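Local coordinates for protein ATP-dependent DNA helicase (PDB 5V9X) that uses ATP to move 3'-to-5' along a single DNA strand and unwind RNA:DNA duplexes, as a helicase of the bacterial Lhr family, at residues S169-L174 and L209-Q214; M173-A178 and V471-P476; E475-D480 and G530-R535. One frame throughout, in Å; residues are numbered along the deposited sequence.

Followed from the N terminus, the first segment met is on helix 167-174 in the DEAD/DEAH-box helicase range. Interaction 1 closes a short loop there, 35 residues on, when helix 200-213 packs against it. Interaction 2 makes a far longer closure, across 293 residues, to the loop after helix 461-471 in the winged-helix range; the two start from the same stretch, sharing Met-173 and Leu-174, and interaction 1 closes first. Residues 475-476 then pass directly into interaction 3, a local closure of 50 residues that pairs strand 477-478 with strand 531-534. Arg-211 of interaction 1 also reaches Thr-175 of interaction 2, joining the first two contacts.

Interaction 1: residues S169-L174 and L209-Q214; sequences SLFLML and LERLDQ. With nucleotides of chain B.
Leu-209 meets Leu-170 where two neighbouring helices, 200-213 and 167-174, pack in the DEAD/DEAH-box helicase domain, a RecA-like fold around a parallel sheet. The short helical segments run 36° apart with their axes 10.4 Å from each other. The Leu-209 CA-CB bond leads off from the other helix, yet its CD2 methyl comes back to lie 3.9 Å from Leu-170 CD2, the two side chains crossing at about a right angle. Leu-170 also rests on Leu-101 of strand 100-103 in the sheet. Arg-211 comes next and extends across. Its chain bends at chi3 (54°) and carries the guanidinium to Leu-174 and Thr-175, where Thr-175 OG1 is hydrogen-bonded to NH2 and Leu-174 CB lies over one face. Phe-171 meets the guanidinium edge, the two planes 85° apart, with CE1 in the guanidinium plane near NH1. Leu-212 then takes the CD2 methyl of Leu-174 against its backbone, CD2 to CA 4.2 Å, while its own side chain reaches Leu-101. Nearer the start of helix 167-174, the helix is tied to the tracking strand by Ser-169 OG, which donates a 2.6 Å hydrogen bond to OP1 of DC10 of chain B.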
loop_
_atom_site.group_PDB
_atom_site.type_symbol
_atom_site.label_atom_id
_atom_site.label_comp_id
_atom_site.label_asym_id
_atom_site.label_seq_id
_atom_site.Cartn_x
_atom_site.Cartn_y
_atom_site.Cartn_z
ATOM N N SER A 169 0.428 -15.244 -7.997
ATOM C CA SER A 169 0.312 -16.667 -8.299
ATOM C C SER A 169 -0.702 -16.925 -9.405
ATOM O O SER A 169 -0.522 -17.848 -10.209
ATOM C CB SER A 169 -0.053 -17.447 -7.039
ATOM O OG SER A 169 1.094 -17.683 -6.244
ATOM N N LEU A 170 -1.774 -16.131 -9.465
ATOM C CA LEU A 170 -2.682 -16.218 -10.604
ATOM C C LEU A 170 -1.936 -15.969 -11.906
ATOM O O LEU A 170 -2.195 -16.628 -12.920
ATOM C CB LEU A 170 -3.831 -15.221 -10.453
ATOM C CG LEU A 170 -4.825 -15.214 -11.619
ATOM C CD1 LEU A 170 -5.496 -16.575 -11.749
ATOM C CD2 LEU A 170 -5.862 -14.111 -11.462
ATOM N N PHE A 171 -0.995 -15.025 -11.887
ATOM C CA PHE A 171 -0.149 -14.776 -13.049
ATOM C C PHE A 171 0.651 -16.018 -13.422
ATOM O O PHE A 171 0.791 -16.344 -14.607
ATOM C CB PHE A 171 0.772 -13.595 -12.750
ATOM C CG PHE A 171 1.671 -13.203 -13.887
ATOM C CD1 PHE A 171 1.177 -12.480 -14.962
ATOM C CD2 PHE A 171 3.020 -13.518 -13.858
ATOM C CE1 PHE A 171 2.009 -12.101 -15.995
ATOM C CE2 PHE A 171 3.854 -13.140 -14.889
ATOM C CZ PHE A 171 3.349 -12.430 -15.957
ATOM N N LEU A 172 1.169 -16.734 -12.419
ATOM C CA LEU A 172 1.980 -17.918 -12.691
ATOM C C LEU A 172 1.148 -19.030 -13.317
ATOM O O LEU A 172 1.590 -19.679 -14.272
ATOM C CB LEU A 172 2.643 -18.405 -11.402
ATOM C CG LEU A 172 3.544 -17.383 -10.703
ATOM C CD1 LEU A 172 4.117 -17.947 -9.410
ATOM C CD2 LEU A 172 4.655 -16.932 -11.632
ATOM N N MET A 173 -0.057 -19.264 -12.796
ATOM C CA MET A 173 -0.899 -20.319 -13.347
ATOM C C MET A 173 -1.322 -19.996 -14.774
ATOM O O MET A 173 -1.406 -20.893 -15.621
ATOM C CB MET A 173 -2.120 -20.530 -12.458
ATOM C CG MET A 173 -1.779 -20.906 -11.029
ATOM S SD MET A 173 -3.246 -21.286 -10.067
ATOM C CE MET A 173 -3.873 -22.700 -10.978
ATOM N N LEU A 174 -1.595 -18.722 -15.058
ATOM C CA LEU A 174 -1.953 -18.317 -16.412
ATOM C C LEU A 174 -0.775 -18.406 -17.374
ATOM O O LEU A 174 -0.982 -18.397 -18.593
ATOM C CB LEU A 174 -2.510 -16.894 -16.400
ATOM C CG LEU A 174 -3.852 -16.724 -15.692
ATOM C CD1 LEU A 174 -4.125 -15.255 -15.416
ATOM C CD2 LEU A 174 -4.966 -17.334 -16.523
ATOM N N LEU A 209 -6.632 -10.878 -15.149
ATOM C CA LEU A 209 -8.054 -11.182 -15.240
ATOM C C LEU A 209 -8.556 -11.138 -16.680
ATOM O O LEU A 209 -9.443 -11.918 -17.046
ATOM C CB LEU A 209 -8.853 -10.217 -14.365
ATOM C CG LEU A 209 -8.597 -10.313 -12.858
ATOM C CD1 LEU A 209 -9.438 -9.296 -12.095
ATOM C CD2 LEU A 209 -8.858 -11.728 -12.348
ATOM N N GLU A 210 -8.012 -10.242 -17.509
ATOM C CA GLU A 210 -8.411 -10.221 -18.914
ATOM C C GLU A 210 -7.860 -11.430 -19.659
ATOM O O GLU A 210 -8.530 -11.984 -20.538
ATOM C CB GLU A 210 -7.954 -8.923 -19.580
ATOM C CG GLU A 210 -8.750 -7.691 -19.171
ATOM C CD GLU A 210 -10.230 -7.798 -19.513
ATOM O OE1 GLU A 210 -11.056 -7.237 -18.760
ATOM O OE2 GLU A 210 -10.569 -8.437 -20.534
ATOM N N ARG A 211 -6.638 -11.853 -19.322
ATOM C CA ARG A 211 -6.107 -13.094 -19.877
ATOM C C ARG A 211 -6.952 -14.288 -19.451
ATOM O O ARG A 211 -7.119 -15.247 -20.214
ATOM C CB ARG A 211 -4.653 -13.280 -19.453
ATOM C CG ARG A 211 -3.698 -12.267 -20.059
ATOM C CD ARG A 211 -2.317 -12.364 -19.433
ATOM N NE ARG A 211 -1.771 -13.716 -19.500
ATOM C CZ ARG A 211 -0.633 -14.089 -18.922
ATOM N NH1 ARG A 211 0.079 -13.209 -18.233
ATOM N NH2 ARG A 211 -0.207 -15.339 -19.030
ATOM N N LEU A 212 -7.492 -14.250 -18.229
ATOM C CA LEU A 212 -8.429 -15.281 -17.797
ATOM C C LEU A 212 -9.675 -15.289 -18.674
ATOM O O LEU A 212 -10.056 -16.330 -19.223
ATOM C CB LEU A 212 -8.808 -15.063 -16.331
ATOM C CG LEU A 212 -9.883 -15.992 -15.755
ATOM C CD1 LEU A 212 -9.363 -17.416 -15.621
ATOM C CD2 LEU A 212 -10.387 -15.474 -14.420
ATOM N N ASP A 213 -10.312 -14.122 -18.832
ATOM C CA ASP A 213 -11.547 -14.032 -19.606
ATOM C C ASP A 213 -11.381 -14.567 -21.023
ATOM O O ASP A 213 -12.358 -15.016 -21.634
ATOM C CB ASP A 213 -12.035 -12.581 -19.644
ATOM C CG ASP A 213 -12.660 -12.139 -18.334
ATOM O OD1 ASP A 213 -12.814 -12.988 -17.433
ATOM O OD2 ASP A 213 -12.999 -10.941 -18.207
ATOM N N GLN A 214 -10.162 -14.532 -21.563
ATOM C CA GLN A 214 -9.915 -15.102 -22.881
ATOM C C GLN A 214 -9.786 -16.619 -22.861
ATOM O O GLN A 214 -9.781 -17.236 -23.932
ATOM C CB GLN A 214 -8.660 -14.483 -23.501
ATOM C CG GLN A 214 -8.826 -13.020 -23.880
ATOM C CD GLN A 214 -10.109 -12.757 -24.653
ATOM O OE1 GLN A 214 -10.874 -11.852 -24.317
ATOM N NE2 GLN A 214 -10.348 -13.544 -25.698
ATOM P P DC B 10 2.791 -15.360 -3.670
ATOM O OP1 DC B 10 1.784 -15.799 -4.662
ATOM O OP2 DC B 10 2.826 -15.971 -2.325
ATOM O "O5'" DC B 10 4.245 -15.547 -4.296
ATOM C "C5'" DC B 10 4.475 -15.243 -5.653
ATOM C "C4'" DC B 10 5.937 -15.437 -5.989
ATOM O "O4'" DC B 10 6.707 -14.330 -5.465
ATOM C "C3'" DC B 10 6.565 -16.707 -5.404
ATOM O "O3'" DC B 10 7.134 -17.478 -6.434
ATOM C "C2'" DC B 10 7.637 -16.187 -4.441
ATOM C "C1'" DC B 10 7.944 -14.823 -5.028
ATOM N N1 DC B 10 8.522 -13.869 -4.046
ATOM C C2 DC B 10 9.581 -13.044 -4.433
ATOM O O2 DC B 10 10.007 -13.121 -5.593
ATOM N N3 DC B 10 10.107 -12.179 -3.529
ATOM C C4 DC B 10 9.612 -12.131 -2.289
ATOM N N4 DC B 10 10.161 -11.266 -1.429
ATOM C C5 DC B 10 8.533 -12.969 -1.876
ATOM C C6 DC B 10 8.024 -13.814 -2.777
#

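Interaction 2: residues M173-A178 and V471-P476. With nucleotides of chain B.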
loop_
_atom_site.group_PDB
_atom_site.type_symbol
_atom_site.label_atom_id
_atom_site.label_comp_id
_atom_site.label_asym_id
_atom_site.label_seq_id
_atom_site.Cartn_x
_atom_site.Cartn_y
_atom_site.Cartn_z
ATOM N N MET A 173 -0.057 -19.264 -12.796
ATOM C CA MET A 173 -0.899 -20.319 -13.347
ATOM C C MET A 173 -1.322 -19.996 -14.774
ATOM O O MET A 173 -1.406 -20.893 -15.621
ATOM C CB MET A 173 -2.120 -20.530 -12.458
ATOM C CG MET A 173 -1.779 -20.906 -11.029
ATOM S SD MET A 173 -3.246 -21.286 -10.067
ATOM C CE MET A 173 -3.873 -22.700 -10.978
ATOM N N LEU A 174 -1.595 -18.722 -15.058
ATOM C CA LEU A 174 -1.953 -18.317 -16.412
ATOM C C LEU A 174 -0.775 -18.406 -17.374
ATOM O O LEU A 174 -0.982 -18.397 -18.593
ATOM C CB LEU A 174 -2.510 -16.894 -16.400
ATOM C CG LEU A 174 -3.852 -16.724 -15.692
ATOM C CD1 LEU A 174 -4.125 -15.255 -15.416
ATOM C CD2 LEU A 174 -4.966 -17.334 -16.523
ATOM N N THR A 175 0.448 -18.490 -16.858
ATOM C CA THR A 175 1.654 -18.581 -17.670
ATOM C C THR A 175 2.279 -19.970 -17.548
ATOM O O THR A 175 3.500 -20.131 -17.506
ATOM C CB THR A 175 2.644 -17.486 -17.275
ATOM O OG1 THR A 175 1.926 -16.265 -17.055
ATOM C CG2 THR A 175 3.670 -17.247 -18.378
ATOM N N SER A 176 1.433 -20.992 -17.486
ATOM C CA SER A 176 1.883 -22.373 -17.381
ATOM C C SER A 176 0.716 -23.274 -17.759
ATOM O O SER A 176 -0.379 -22.803 -18.075
ATOM C CB SER A 176 2.403 -22.686 -15.975
ATOM O OG SER A 176 1.420 -22.408 -14.992
ATOM N N ALA A 177 0.962 -24.585 -17.724
ATOM C CA ALA A 177 -0.083 -25.554 -18.024
ATOM C C ALA A 177 -1.187 -25.576 -16.975
ATOM O O ALA A 177 -2.221 -26.212 -17.204
ATOM C CB ALA A 177 0.526 -26.949 -18.167
ATOM N N ALA A 178 -0.998 -24.897 -15.841
ATOM C CA ALA A 178 -2.025 -24.856 -14.808
ATOM C C ALA A 178 -3.262 -24.084 -15.246
ATOM O O ALA A 178 -4.332 -24.271 -14.657
ATOM C CB ALA A 178 -1.457 -24.240 -13.528
ATOM N N VAL A 471 1.984 -13.767 -21.960
ATOM C CA VAL A 471 0.851 -14.239 -22.749
ATOM C C VAL A 471 1.333 -15.010 -23.971
ATOM O O VAL A 471 0.640 -15.912 -24.457
ATOM C CB VAL A 471 -0.062 -13.060 -23.140
ATOM C CG1 VAL A 471 0.663 -12.100 -24.077
ATOM C CG2 VAL A 471 -1.352 -13.562 -23.776
ATOM N N ALA A 472 2.522 -14.689 -24.476
ATOM C CA ALA A 472 3.080 -15.344 -25.650
ATOM C C ALA A 472 4.187 -16.331 -25.303
ATOM O O ALA A 472 4.914 -16.770 -26.199
ATOM C CB ALA A 472 3.603 -14.301 -26.639
ATOM N N ALA A 473 4.334 -16.689 -24.027
ATOM C CA ALA A 473 5.398 -17.606 -23.631
ATOM C C ALA A 473 5.062 -19.053 -23.961
ATOM O O ALA A 473 5.971 -19.868 -24.153
ATOM C CB ALA A 473 5.685 -17.464 -22.137
ATOM N N LEU A 474 3.777 -19.389 -24.033
ATOM C CA LEU A 474 3.345 -20.751 -24.311
ATOM C C LEU A 474 2.822 -20.939 -25.726
ATOM O O LEU A 474 2.907 -22.049 -26.262
ATOM C CB LEU A 474 2.259 -21.172 -23.317
ATOM C CG LEU A 474 2.578 -20.930 -21.842
ATOM C CD1 LEU A 474 1.299 -20.808 -21.032
ATOM C CD2 LEU A 474 3.454 -22.044 -21.294
ATOM N N GLU A 475 2.276 -19.886 -26.339
ATOM C CA GLU A 475 1.653 -19.967 -27.654
ATOM C C GLU A 475 1.978 -18.713 -28.458
ATOM O O GLU A 475 2.464 -17.726 -27.891
ATOM C CB GLU A 475 0.135 -20.132 -27.518
ATOM C CG GLU A 475 -0.297 -21.202 -26.528
ATOM C CD GLU A 475 -1.659 -21.776 -26.845
ATOM O OE1 GLU A 475 -2.583 -20.994 -27.152
ATOM O OE2 GLU A 475 -1.799 -23.017 -26.799
ATOM N N PRO A 476 1.747 -18.710 -29.772
ATOM C CA PRO A 476 1.840 -17.457 -30.531
ATOM C C PRO A 476 0.536 -16.678 -30.419
ATOM O O PRO A 476 -0.553 -17.239 -30.574
ATOM C CB PRO A 476 2.093 -17.929 -31.966
ATOM C CG PRO A 476 1.412 -19.249 -32.032
ATOM C CD PRO A 476 1.553 -19.873 -30.661
ATOM P P DA B 13 4.779 -25.655 -16.986
ATOM O OP1 DA B 13 3.756 -25.055 -17.871
ATOM O OP2 DA B 13 4.366 -26.592 -15.919
ATOM O "O5'" DA B 13 5.867 -26.394 -17.885
ATOM C "C5'" DA B 13 6.925 -25.644 -18.464
ATOM C "C4'" DA B 13 8.089 -26.545 -18.825
ATOM O "O4'" DA B 13 8.883 -26.817 -17.640
ATOM C "C3'" DA B 13 7.697 -27.906 -19.390
ATOM O "O3'" DA B 13 8.622 -28.292 -20.391
ATOM C "C2'" DA B 13 7.778 -28.816 -18.169
ATOM C "C1'" DA B 13 8.952 -28.211 -17.420
ATOM N N9 DA B 13 8.904 -28.450 -15.984
ATOM C C8 DA B 13 7.812 -28.812 -15.245
ATOM N N7 DA B 13 8.064 -28.954 -13.965
ATOM C C5 DA B 13 9.413 -28.663 -13.859
ATOM C C6 DA B 13 10.294 -28.632 -12.760
ATOM N N6 DA B 13 9.918 -28.913 -11.508
ATOM N N1 DA B 13 11.580 -28.303 -12.999
ATOM C C2 DA B 13 11.952 -28.022 -14.255
ATOM N N3 DA B 13 11.217 -28.017 -15.364
ATOM C C4 DA B 13 9.945 -28.349 -15.094
ATOM P P DG B 12 5.049 -22.303 -10.979
ATOM O OP1 DG B 12 3.673 -21.765 -11.061
ATOM O OP2 DG B 12 5.427 -23.213 -9.875
ATOM O "O5'" DG B 12 5.364 -23.029 -12.357
ATOM C "C5'" DG B 12 5.484 -22.258 -13.531
ATOM C "C4'" DG B 12 6.312 -22.990 -14.558
ATOM O "O4'" DG B 12 7.649 -23.181 -14.043
ATOM C "C3'" DG B 12 5.779 -24.372 -14.929
ATOM O "O3'" DG B 12 5.612 -24.450 -16.328
ATOM C "C2'" DG B 12 6.847 -25.348 -14.421
ATOM C "C1'" DG B 12 8.093 -24.481 -14.332
ATOM N N9 DG B 12 9.002 -24.885 -13.266
ATOM C C8 DG B 12 8.658 -25.301 -12.002
ATOM N N7 DG B 12 9.686 -25.593 -11.253
ATOM C C5 DG B 12 10.782 -25.351 -12.073
ATOM C C6 DG B 12 12.166 -25.489 -11.807
ATOM O O6 DG B 12 12.713 -25.866 -10.761
ATOM N N1 DG B 12 12.939 -25.141 -12.912
ATOM C C2 DG B 12 12.439 -24.712 -14.120
ATOM N N2 DG B 12 13.343 -24.420 -15.068
ATOM N N3 DG B 12 11.144 -24.577 -14.381
ATOM C C4 DG B 12 10.378 -24.913 -13.315
#
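Apolar contact joins Leu-474 to the turn that follows helix 167-174. Its CD1 methyl lies against main chain rather than another side chain, 3.6 Å from Ser-176 N and 3.7 Å from Thr-175 C, with Leu-174 O a little further off. CG stands anti to the carbonyl carbon (chi1 -50°), and the CA-CB bond already heads for the turn. Beside it, the Thr-175 CG2 methyl approaches Ala-473 CB at 4.3 Å. No hydrogen bond links the two segments.

The polar contacts of 173-178 go elsewhere. Ser-176 OG bonds back to Leu-172 O and Thr-175 OG1 to Phe-171 O, both returning to carbonyls of helix 167-174, and Thr-175 O receives Gln-539 NE2. Here the DNA is met by a backbone amide: Ala-177 N donates to OP1 of DA13 of chain B at 2.8 Å, with an N-H...O angle of 151°. Ser-176 CB lies 3.7 Å from O3' of DG12 of chain B, at the same phosphodiester link.

The helicase domain thus meets the winged-helix region right beside the bound strand. Helix 538-543 lies against both sides through Gln-539, which touches Ser-176, Ala-473 and Leu-474, while Arg-211 of helix 200-213 packs on Val-471.

Interaction 3: residues E475-D480 and G530-R535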
loop_
_atom_site.group_PDB
_atom_site.type_symbol
_atom_site.label_atom_id
_atom_site.label_comp_id
_atom_site.label_asym_id
_atom_site.label_seq_id
_atom_site.Cartn_x
_atom_site.Cartn_y
_atom_site.Cartn_z
ATOM N N GLU A 475 2.276 -19.886 -26.339
ATOM C CA GLU A 475 1.653 -19.967 -27.654
ATOM C C GLU A 475 1.978 -18.713 -28.458
ATOM O O GLU A 475 2.464 -17.726 -27.891
ATOM C CB GLU A 475 0.135 -20.132 -27.518
ATOM C CG GLU A 475 -0.297 -21.202 -26.528
ATOM C CD GLU A 475 -1.659 -21.776 -26.845
ATOM O OE1 GLU A 475 -2.583 -20.994 -27.152
ATOM O OE2 GLU A 475 -1.799 -23.017 -26.799
ATOM N N PRO A 476 1.747 -18.710 -29.772
ATOM C CA PRO A 476 1.840 -17.457 -30.531
ATOM C C PRO A 476 0.536 -16.678 -30.419
ATOM O O PRO A 476 -0.553 -17.239 -30.574
ATOM C CB PRO A 476 2.093 -17.929 -31.966
ATOM C CG PRO A 476 1.412 -19.249 -32.032
ATOM C CD PRO A 476 1.553 -19.873 -30.661
ATOM N N VAL A 477 0.647 -15.382 -30.145
ATOM C CA VAL A 477 -0.520 -14.549 -29.882
ATOM C C VAL A 477 -0.697 -13.552 -31.020
ATOM O O VAL A 477 0.270 -13.102 -31.646
ATOM C CB VAL A 477 -0.406 -13.830 -28.517
ATOM C CG1 VAL A 477 0.512 -12.616 -28.607
ATOM C CG2 VAL A 477 -1.783 -13.442 -27.997
ATOM N N ASP A 478 -1.957 -13.230 -31.301
ATOM C CA ASP A 478 -2.293 -12.220 -32.294
ATOM C C ASP A 478 -2.118 -10.841 -31.671
ATOM O O ASP A 478 -2.713 -10.548 -30.627
ATOM C CB ASP A 478 -3.725 -12.418 -32.787
ATOM C CG ASP A 478 -4.069 -11.531 -33.968
ATOM O OD1 ASP A 478 -3.139 -10.980 -34.595
ATOM O OD2 ASP A 478 -5.272 -11.382 -34.269
ATOM N N ALA A 479 -1.295 -9.998 -32.303
ATOM C CA ALA A 479 -1.046 -8.663 -31.765
ATOM C C ALA A 479 -2.334 -7.860 -31.644
ATOM O O ALA A 479 -2.493 -7.079 -30.697
ATOM C CB ALA A 479 -0.036 -7.922 -32.640
ATOM N N ASP A 480 -3.267 -8.043 -32.580
ATOM C CA ASP A 480 -4.547 -7.350 -32.493
ATOM C C ASP A 480 -5.359 -7.845 -31.303
ATOM O O ASP A 480 -5.916 -7.044 -30.543
ATOM C CB ASP A 480 -5.334 -7.531 -33.792
ATOM C CG ASP A 480 -4.747 -6.741 -34.945
ATOM O OD1 ASP A 480 -4.166 -5.664 -34.692
ATOM O OD2 ASP A 480 -4.870 -7.194 -36.103
ATOM N N GLY A 530 1.329 -10.195 -37.887
ATOM C CA GLY A 530 0.822 -9.679 -36.632
ATOM C C GLY A 530 0.977 -10.639 -35.478
ATOM O O GLY A 530 0.182 -10.599 -34.535
ATOM N N THR A 531 1.989 -11.501 -35.523
ATOM C CA THR A 531 2.160 -12.583 -34.565
ATOM C C THR A 531 3.401 -12.350 -33.713
ATOM O O THR A 531 4.455 -11.958 -34.223
ATOM C CB THR A 531 2.267 -13.934 -35.285
ATOM O OG1 THR A 531 1.004 -14.266 -35.874
ATOM C CG2 THR A 531 2.679 -15.040 -34.324
ATOM N N LEU A 532 3.263 -12.590 -32.411
ATOM C CA LEU A 532 4.374 -12.567 -31.470
ATOM C C LEU A 532 4.658 -13.985 -31.001
ATOM O O LEU A 532 3.751 -14.683 -30.537
ATOM C CB LEU A 532 4.059 -11.674 -30.267
ATOM C CG LEU A 532 3.928 -10.171 -30.511
ATOM C CD1 LEU A 532 2.726 -9.625 -29.761
ATOM C CD2 LEU A 532 5.199 -9.457 -30.080
ATOM N N THR A 533 5.913 -14.410 -31.127
ATOM C CA THR A 533 6.359 -15.692 -30.607
ATOM C C THR A 533 7.466 -15.468 -29.586
ATOM O O THR A 533 8.146 -14.439 -29.588
ATOM C CB THR A 533 6.856 -16.620 -31.724
ATOM O OG1 THR A 533 7.779 -15.916 -32.564
ATOM C CG2 THR A 533 5.687 -17.124 -32.558
ATOM N N ALA A 534 7.637 -16.451 -28.709
ATOM C CA ALA A 534 8.598 -16.352 -27.623
ATOM C C ALA A 534 9.961 -16.872 -28.058
ATOM O O ALA A 534 10.061 -17.826 -28.836
ATOM C CB ALA A 534 8.111 -17.134 -26.403
ATOM N N ARG A 535 11.004 -16.230 -27.559
ATOM C CA ARG A 535 12.355 -16.747 -27.681
ATOM C C ARG A 535 12.643 -17.692 -26.524
ATOM O O ARG A 535 11.966 -17.645 -25.493
ATOM C CB ARG A 535 13.354 -15.593 -27.696
ATOM C CG ARG A 535 13.075 -14.566 -28.774
ATOM C CD ARG A 535 14.296 -13.712 -29.036
ATOM N NE ARG A 535 13.963 -12.509 -29.791
ATOM C CZ ARG A 535 14.849 -11.588 -30.150
ATOM N NH1 ARG A 535 16.127 -11.734 -29.828
ATOM N NH2 ARG A 535 14.458 -10.522 -30.832
#
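An antiparallel strand pair forms this contact: the two-residue strand 477-478 lies along strand 531-534, at the edge of a three-stranded sheet in the Lhr winged-helix region. Val-477 and Leu-532 are its hydrogen-bonded pair. Val-477 N donates to Leu-532 O at 3.2 Å, and Leu-532 N returns a bond to Val-477 O at 3.1 Å with an N-H...O angle of 170°; each donor lies in the plane of the carbonyl it meets. On the same face of the sheet the two side chains lie side by side and point the same way, Val-477 CG1 against Leu-532 CD1 at 3.9 Å. The valine places CG1 between its backbone N and carbonyl carbon (chi1 79°), and this branch does the touching.

Next along, Asp-478 faces Thr-531 as the non-hydrogen-bonded pair, and the chain turns into helix 479-488 with Asp-478 at the N-cap position. The pairing continues one step past the strand: Ala-479 N, the first amide of that helix, donates to Gly-530 O at 2.7 Å, nearly straight and almost in line with the carbonyl. Strand 531-534 is the middle strand of the sheet, with 523-526 on its other side; there Gly-530 and Thr-531 both face Asp-526, a G1 beta bulge. The positive phi of Gly-530 (81°) suits the glycine of such a bulge.

On the Thr-531 face, Pro-476 CB sits between two threonine methyls, 3.7 Å from Thr-533 CG2 and 3.8 Å from Thr-531 CG2. On the Leu-532 face, the Ala-479 methyl approaches Leu-532 CD1 at 4.3 Å, and both side chains also touch Tyr-525 of strand 523-526.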